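Local coordinates for protein dipeptide Epimerase (Enterococcus faecalis, PDB 3KUM) that belongs to the enolase superfamily, pairing a capping domain with a TIM barrel, and here holds arginine, tyrosine and a magnesium ion, at residues F19-G24 and I52-E57. Residues are numbered along the deposited sequence; the frame is centred on the assembly and turned at random.
Sequences FTIALG and IFITGE. With TYR (tyrosine), chain J; ARG (arginine), chain I.
Phe-53 lays one face of its ring over the peptide between Leu-23 and Gly-24: the Gly-24 N stands 4.3 Å above the plane, over the ring centre. That N-H is already spent, bonding back to Ile-21 O within the type I turn from Ile-21 to Gly-24, so the ring covers a peptide whose polar hydrogen is satisfied. Glycine puts bare backbone under the CE1 side of the ring, while Leu-23 CB closes on Phe-53 CD2 at 3.7 Å. With CG set between the backbone N and the carbonyl carbon (chi1 56°), the Phe-53 ring is swung over the turn.

Next to it, Leu-23 and Ile-54 cross at about a right angle, meeting through methyls, Leu-23 CD1 to Ile-54 CD1 at 3.6 Å. The same Ile-54 methyl also sits at the edge of the Phe-53 ring. Ile-21 CD1 comes in obliquely on that ring, 3.7 Å from Phe-53 CE2. No hydrogen bond joins the two segments; they are held by apolar packing.

The bound tyrosine fits against this cluster. Ile-21 CD1 lies 3.5 Å from the tyrosine CD1, and Ile-54 CG1 3.6 Å from the tyrosine CD2, while the tyrosine CE1 meets the edge of Phe-53. Phe-19 also turns an edge to the tyrosine CD1 and offers a face to the arginine, whose CD lies over the ring centre.

Both segments come from the N-terminal capping domain, whose loops help close the active site in this superfamily. The turn joins strands 3-21 and 24-27, its side chains touching Asn-191 and Glu-241 in barrel loops and Lys-161 on strand 157-161; residues 52-57 link strand 43-48 to helix 59-72.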
loop_
_atom_site.group_PDB
_atom_site.type_symbol
_atom_site.label_atom_id
_atom_site.label_comp_id
_atom_site.label_asym_id
_atom_site.label_seq_id
_atom_site.Cartn_x
_atom_site.Cartn_y
_atom_site.Cartn_z
ATOM N N PHE A 19 -20.895 -27.706 -2.584
ATOM C CA PHE A 19 -19.738 -27.322 -3.385
ATOM C C PHE A 19 -18.546 -28.228 -3.092
ATOM O O PHE A 19 -18.218 -28.482 -1.930
ATOM C CB PHE A 19 -19.388 -25.858 -3.093
ATOM C CG PHE A 19 -18.252 -25.320 -3.917
ATOM C CD1 PHE A 19 -18.328 -25.299 -5.307
ATOM C CD2 PHE A 19 -17.113 -24.809 -3.298
ATOM C CE1 PHE A 19 -17.285 -24.776 -6.073
ATOM C CE2 PHE A 19 -16.064 -24.283 -4.052
ATOM C CZ PHE A 19 -16.149 -24.265 -5.443
ATOM N N THR A 20 -17.895 -28.709 -4.148
ATOM C CA THR A 20 -16.754 -29.603 -3.994
ATOM C C THR A 20 -15.491 -29.176 -4.749
ATOM O O THR A 20 -15.548 -28.789 -5.918
ATOM C CB THR A 20 -17.123 -31.040 -4.452
ATOM O OG1 THR A 20 -18.216 -31.528 -3.664
ATOM C CG2 THR A 20 -15.929 -31.978 -4.302
ATOM N N ILE A 21 -14.353 -29.257 -4.063
ATOM C CA ILE A 21 -13.056 -28.929 -4.646
ATOM C C ILE A 21 -12.082 -30.016 -4.202
ATOM O O ILE A 21 -12.440 -30.889 -3.410
ATOM C CB ILE A 21 -12.532 -27.541 -4.180
ATOM C CG1 ILE A 21 -12.167 -27.572 -2.692
ATOM C CG2 ILE A 21 -13.589 -26.475 -4.444
ATOM C CD1 ILE A 21 -11.451 -26.308 -2.221
ATOM N N ALA A 22 -10.854 -29.963 -4.703
ATOM C CA ALA A 22 -9.856 -30.969 -4.366
ATOM C C ALA A 22 -9.611 -31.129 -2.865
ATOM O O ALA A 22 -9.274 -32.221 -2.403
ATOM C CB ALA A 22 -8.547 -30.644 -5.070
ATOM N N LEU A 23 -9.794 -30.048 -2.107
ATOM C CA LEU A 23 -9.547 -30.063 -0.665
ATOM C C LEU A 23 -10.684 -30.573 0.215
ATOM O O LEU A 23 -10.452 -30.954 1.364
ATOM C CB LEU A 23 -9.131 -28.661 -0.202
ATOM C CG LEU A 23 -7.894 -28.097 -0.907
ATOM C CD1 LEU A 23 -7.675 -26.650 -0.493
ATOM C CD2 LEU A 23 -6.680 -28.944 -0.572
ATOM N N GLY A 24 -11.905 -30.576 -0.310
ATOM C CA GLY A 24 -13.033 -31.047 0.475
ATOM C C GLY A 24 -14.367 -30.543 -0.037
ATOM O O GLY A 24 -14.457 -30.006 -1.144
ATOM N N ILE A 52 -11.810 -24.203 7.291
ATOM C CA ILE A 52 -10.960 -25.186 7.931
ATOM C C ILE A 52 -9.951 -25.869 7.008
ATOM O O ILE A 52 -8.796 -26.053 7.401
ATOM C CB ILE A 52 -11.798 -26.248 8.667
ATOM C CG1 ILE A 52 -10.878 -27.099 9.546
ATOM C CG2 ILE A 52 -12.561 -27.106 7.667
ATOM C CD1 ILE A 52 -11.616 -27.967 10.552
ATOM N N PHE A 53 -10.356 -26.239 5.791
ATOM C CA PHE A 53 -9.397 -26.888 4.900
ATOM C C PHE A 53 -8.574 -25.956 4.016
ATOM O O PHE A 53 -7.848 -26.414 3.139
ATOM C CB PHE A 53 -10.057 -27.998 4.051
ATOM C CG PHE A 53 -11.233 -27.555 3.232
ATOM C CD1 PHE A 53 -12.475 -28.154 3.413
ATOM C CD2 PHE A 53 -11.092 -26.597 2.234
ATOM C CE1 PHE A 53 -13.562 -27.811 2.609
ATOM C CE2 PHE A 53 -12.173 -26.243 1.421
ATOM C CZ PHE A 53 -13.410 -26.853 1.609
ATOM N N ILE A 54 -8.668 -24.651 4.260
ATOM C CA ILE A 54 -7.884 -23.669 3.506
ATOM C C ILE A 54 -6.906 -22.990 4.472
ATOM O O ILE A 54 -5.691 -22.990 4.259
ATOM C CB ILE A 54 -8.764 -22.549 2.898
ATOM C CG1 ILE A 54 -9.837 -23.133 1.979
ATOM C CG2 ILE A 54 -7.880 -21.570 2.125
ATOM C CD1 ILE A 54 -9.304 -23.658 0.658
ATOM N N THR A 55 -7.451 -22.435 5.551
ATOM C CA THR A 55 -6.656 -21.714 6.539
ATOM C C THR A 55 -6.548 -22.394 7.895
ATOM O O THR A 55 -5.703 -22.023 8.708
ATOM C CB THR A 55 -7.240 -20.318 6.784
ATOM O OG1 THR A 55 -8.522 -20.447 7.411
ATOM C CG2 THR A 55 -7.408 -19.578 5.483
ATOM N N GLY A 56 -7.410 -23.374 8.145
ATOM C CA GLY A 56 -7.387 -24.066 9.424
ATOM C C GLY A 56 -8.289 -23.392 10.444
ATOM O O GLY A 56 -8.546 -23.926 11.525
ATOM N N GLU A 57 -8.776 -22.206 10.105
ATOM C CA GLU A 57 -9.656 -21.473 10.997
ATOM C C GLU A 57 -11.042 -22.090 11.084
ATOM O O GLU A 57 -11.579 -22.605 10.093
ATOM C CB GLU A 57 -9.784 -20.030 10.537
ATOM C CG GLU A 57 -8.540 -19.216 10.781
ATOM C CD GLU A 57 -8.645 -17.865 10.142
ATOM O OE1 GLU A 57 -8.768 -17.830 8.898
ATOM O OE2 GLU A 57 -8.616 -16.854 10.876
HETATM N N TYR J . -12.663 -20.408 -3.172
HETATM C CA TYR J . -11.462 -21.186 -2.896
HETATM C C TYR J . -10.416 -21.100 -4.005
HETATM O O TYR J . -10.480 -20.153 -4.822
HETATM C CB TYR J . -11.838 -22.647 -2.660
HETATM C CG TYR J . -12.703 -22.863 -1.443
HETATM C CD1 TYR J . -13.726 -23.806 -1.463
HETATM C CD2 TYR J . -12.498 -22.132 -0.268
HETATM C CE1 TYR J . -14.526 -24.023 -0.352
HETATM C CE2 TYR J . -13.299 -22.338 0.857
HETATM C CZ TYR J . -14.315 -23.288 0.802
HETATM O OH TYR J . -15.143 -23.501 1.879
HETATM O OXT TYR J . -9.528 -21.985 -4.021
HETATM N N ARG I . -14.789 -19.314 -5.903
HETATM C CA ARG I . -14.573 -19.662 -4.461
HETATM C C ARG I . -13.329 -20.530 -4.316
HETATM O O ARG I . -12.986 -21.299 -5.220
HETATM C CB ARG I . -15.776 -20.433 -3.917
HETATM C CG ARG I . -17.110 -19.855 -4.297
HETATM C CD ARG I . -18.176 -20.914 -4.169
HETATM N NE ARG I . -19.372 -20.579 -4.930
HETATM C CZ ARG I . -20.321 -21.454 -5.244
HETATM N NH1 ARG I . -20.208 -22.719 -4.861
HETATM N NH2 ARG I . -21.381 -21.064 -5.937
#